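Local coordinates for protein walker-Type ATPase (Pyrococcus abyssi, PDB 2QEN) that binds ADP and magnesium as a Walker-type, P-loop protein and probably hydrolyses ATP, although its cellular role is unknown, at residues 239-244 / 341-346. The protein carries 1 engineered substitution. Sequence-based numbering, arbitrary orientation.
Sequences PGWLVV and DPVVAT. With ADP (adenosine-5'-diphosphate), chain C.
Trp241 and Asp341 meet through a single buried hydrogen bond, an example of a carboxylate that joins two helices by giving one oxygen to each. The indole NE1 of Trp241 donates to Asp341 OD2 over 2.7 Å in a nearly straight bond (173° at the hydrogen). The acceptor lies almost in the ring plane and is used through its syn lone pair, while the carboxylate is turned 38° from the indole. Asp341 is also the N-cap residue of helix 342-348, its OD1 accepting from Val343 N at 2.9 Å from above the carboxylate plane. A chi1 of 179° swings the carboxylate away from the backbone N of Asp341 and out toward the indole. Both oxygens are engaged, which should restrict the rotation of the carboxylate and probably favours its charged form, as would the helix N-terminus.

The apolar part rests on Val343, which lies over one face of the same indole. Its CB stands 3.9 Å from the centroid of the five-membered ring, a CH-pi contact, and CG2 approaches CD1 of Trp241 to 3.5 Å.

Helix 239-252 looks two ways: Pro239, Gly240 and Val243 line the ADP pocket, whereas Trp241 reaches toward the C-terminal helix and also touches Arg41, an ADP-binding residue. Helix 255-280 completes the junction, its Ala266 meeting both Trp241 and Val343, and helix 342-348, which follows strand 336-339, packs against the helix that lines the ADP pocket.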
loop_
_atom_site.group_PDB
_atom_site.type_symbol
_atom_site.label_atom_id
_atom_site.label_comp_id
_atom_site.label_asym_id
_atom_site.label_seq_id
_atom_site.Cartn_x
_atom_site.Cartn_y
_atom_site.Cartn_z
ATOM N N PRO A 239 -1.177 12.391 -0.070
ATOM C CA PRO A 239 -2.400 12.658 -0.822
ATOM C C PRO A 239 -3.674 12.261 -0.075
ATOM O O PRO A 239 -4.686 12.920 -0.245
ATOM C CB PRO A 239 -2.229 11.807 -2.086
ATOM C CG PRO A 239 -0.749 11.620 -2.221
ATOM C CD PRO A 239 -0.257 11.507 -0.816
ATOM N N GLY A 240 -3.616 11.206 0.742
ATOM C CA GLY A 240 -4.775 10.759 1.520
ATOM C C GLY A 240 -5.315 11.865 2.415
ATOM O O GLY A 240 -6.524 12.104 2.456
ATOM N N TRP A 241 -4.410 12.567 3.100
ATOM C CA TRP A 241 -4.802 13.657 3.992
ATOM C C TRP A 241 -5.143 14.956 3.249
ATOM O O TRP A 241 -6.049 15.684 3.650
ATOM C CB TRP A 241 -3.741 13.878 5.072
ATOM C CG TRP A 241 -3.373 12.600 5.851
ATOM C CD1 TRP A 241 -2.115 12.119 6.079
ATOM C CD2 TRP A 241 -4.274 11.675 6.494
ATOM N NE1 TRP A 241 -2.175 10.953 6.816
ATOM C CE2 TRP A 241 -3.488 10.661 7.081
ATOM C CE3 TRP A 241 -5.665 11.607 6.623
ATOM C CZ2 TRP A 241 -4.043 9.606 7.801
ATOM C CZ3 TRP A 241 -6.227 10.526 7.317
ATOM C CH2 TRP A 241 -5.408 9.550 7.907
ATOM N N LEU A 242 -4.438 15.220 2.152
ATOM C CA LEU A 242 -4.722 16.382 1.299
ATOM C C LEU A 242 -6.136 16.349 0.689
ATOM O O LEU A 242 -6.781 17.391 0.562
ATOM C CB LEU A 242 -3.658 16.531 0.197
ATOM C CG LEU A 242 -2.203 16.877 0.592
ATOM C CD1 LEU A 242 -1.269 16.807 -0.620
ATOM C CD2 LEU A 242 -2.078 18.217 1.283
ATOM N N VAL A 243 -6.591 15.157 0.305
ATOM C CA VAL A 243 -7.969 14.953 -0.178
ATOM C C VAL A 243 -9.031 15.096 0.928
ATOM O O VAL A 243 -10.053 15.733 0.705
ATOM C CB VAL A 243 -8.147 13.613 -0.958
ATOM C CG1 VAL A 243 -9.638 13.332 -1.255
ATOM C CG2 VAL A 243 -7.371 13.643 -2.269
ATOM N N VAL A 244 -8.802 14.506 2.097
ATOM C CA VAL A 244 -9.713 14.666 3.250
ATOM C C VAL A 244 -9.875 16.151 3.600
ATOM O O VAL A 244 -10.991 16.620 3.831
ATOM C CB VAL A 244 -9.212 13.900 4.526
ATOM C CG1 VAL A 244 -10.037 14.295 5.761
ATOM C CG2 VAL A 244 -9.227 12.362 4.305
ATOM N N ASP A 341 4.712 9.199 8.775
ATOM C CA ASP A 341 3.621 10.097 8.372
ATOM C C ASP A 341 3.455 11.199 9.436
ATOM O O ASP A 341 3.117 10.905 10.572
ATOM C CB ASP A 341 2.319 9.288 8.212
ATOM C CG ASP A 341 1.105 10.147 7.804
ATOM O OD1 ASP A 341 1.165 11.398 7.830
ATOM O OD2 ASP A 341 0.057 9.553 7.463
ATOM N N PRO A 342 3.681 12.476 9.063
ATOM C CA PRO A 342 3.610 13.613 10.005
ATOM C C PRO A 342 2.233 13.833 10.643
ATOM O O PRO A 342 2.146 14.403 11.731
ATOM C CB PRO A 342 3.962 14.816 9.123
ATOM C CG PRO A 342 3.656 14.375 7.749
ATOM C CD PRO A 342 4.028 12.930 7.707
ATOM N N VAL A 343 1.173 13.410 9.957
ATOM C CA VAL A 343 -0.176 13.425 10.519
ATOM C C VAL A 343 -0.337 12.376 11.649
ATOM O O VAL A 343 -0.943 12.662 12.682
ATOM C CB VAL A 343 -1.238 13.312 9.401
ATOM C CG1 VAL A 343 -2.660 13.244 9.962
ATOM C CG2 VAL A 343 -1.093 14.479 8.441
ATOM N N VAL A 344 0.224 11.179 11.469
ATOM C CA VAL A 344 0.317 10.205 12.562
ATOM C C VAL A 344 1.009 10.828 13.789
ATOM O O VAL A 344 0.516 10.708 14.910
ATOM C CB VAL A 344 0.980 8.866 12.118
ATOM C CG1 VAL A 344 1.194 7.912 13.302
ATOM C CG2 VAL A 344 0.131 8.183 11.085
ATOM N N ALA A 345 2.127 11.519 13.572
ATOM C CA ALA A 345 2.790 12.243 14.651
ATOM C C ALA A 345 1.864 13.267 15.357
ATOM O O ALA A 345 1.812 13.320 16.593
ATOM C CB ALA A 345 4.075 12.910 14.136
ATOM N N THR A 346 1.137 14.067 14.571
ATOM C CA THR A 346 0.151 15.023 15.102
ATOM C C THR A 346 -0.904 14.335 15.977
ATOM O O THR A 346 -1.199 14.801 17.071
ATOM C CB THR A 346 -0.512 15.834 13.962
ATOM O OG1 THR A 346 0.498 16.591 13.282
ATOM C CG2 THR A 346 -1.586 16.804 14.491
HETATM P PB ADP C . -2.026 3.537 -0.441
HETATM O O1B ADP C . -0.634 3.991 -0.808
HETATM O O2B ADP C . -2.519 2.426 -1.341
HETATM O O3B ADP C . -2.256 3.243 1.018
HETATM P PA ADP C . -4.234 5.042 -1.707
HETATM O O1A ADP C . -3.909 4.816 -3.160
HETATM O O2A ADP C . -5.431 4.387 -1.092
HETATM O O3A ADP C . -2.926 4.834 -0.751
HETATM O "O5'" ADP C . -4.367 6.648 -1.564
HETATM C "C5'" ADP C . -4.975 7.287 -0.437
HETATM C "C4'" ADP C . -6.022 8.279 -0.961
HETATM O "O4'" ADP C . -5.386 9.487 -1.418
HETATM C "C3'" ADP C . -6.824 7.802 -2.172
HETATM O "O3'" ADP C . -8.039 7.160 -1.807
HETATM C "C2'" ADP C . -7.170 9.072 -2.882
HETATM O "O2'" ADP C . -8.135 9.718 -2.057
HETATM C "C1'" ADP C . -5.959 9.926 -2.654
HETATM N N9 ADP C . -4.891 9.913 -3.679
HETATM C C8 ADP C . -3.776 9.162 -3.625
HETATM N N7 ADP C . -2.949 9.433 -4.663
HETATM C C5 ADP C . -3.545 10.382 -5.409
HETATM C C6 ADP C . -3.226 11.124 -6.646
HETATM N N6 ADP C . -2.070 10.901 -7.312
HETATM N N1 ADP C . -4.127 12.038 -7.087
HETATM C C2 ADP C . -5.279 12.259 -6.445
HETATM N N3 ADP C . -5.628 11.642 -5.301
HETATM C C4 ADP C . -4.822 10.704 -4.747
#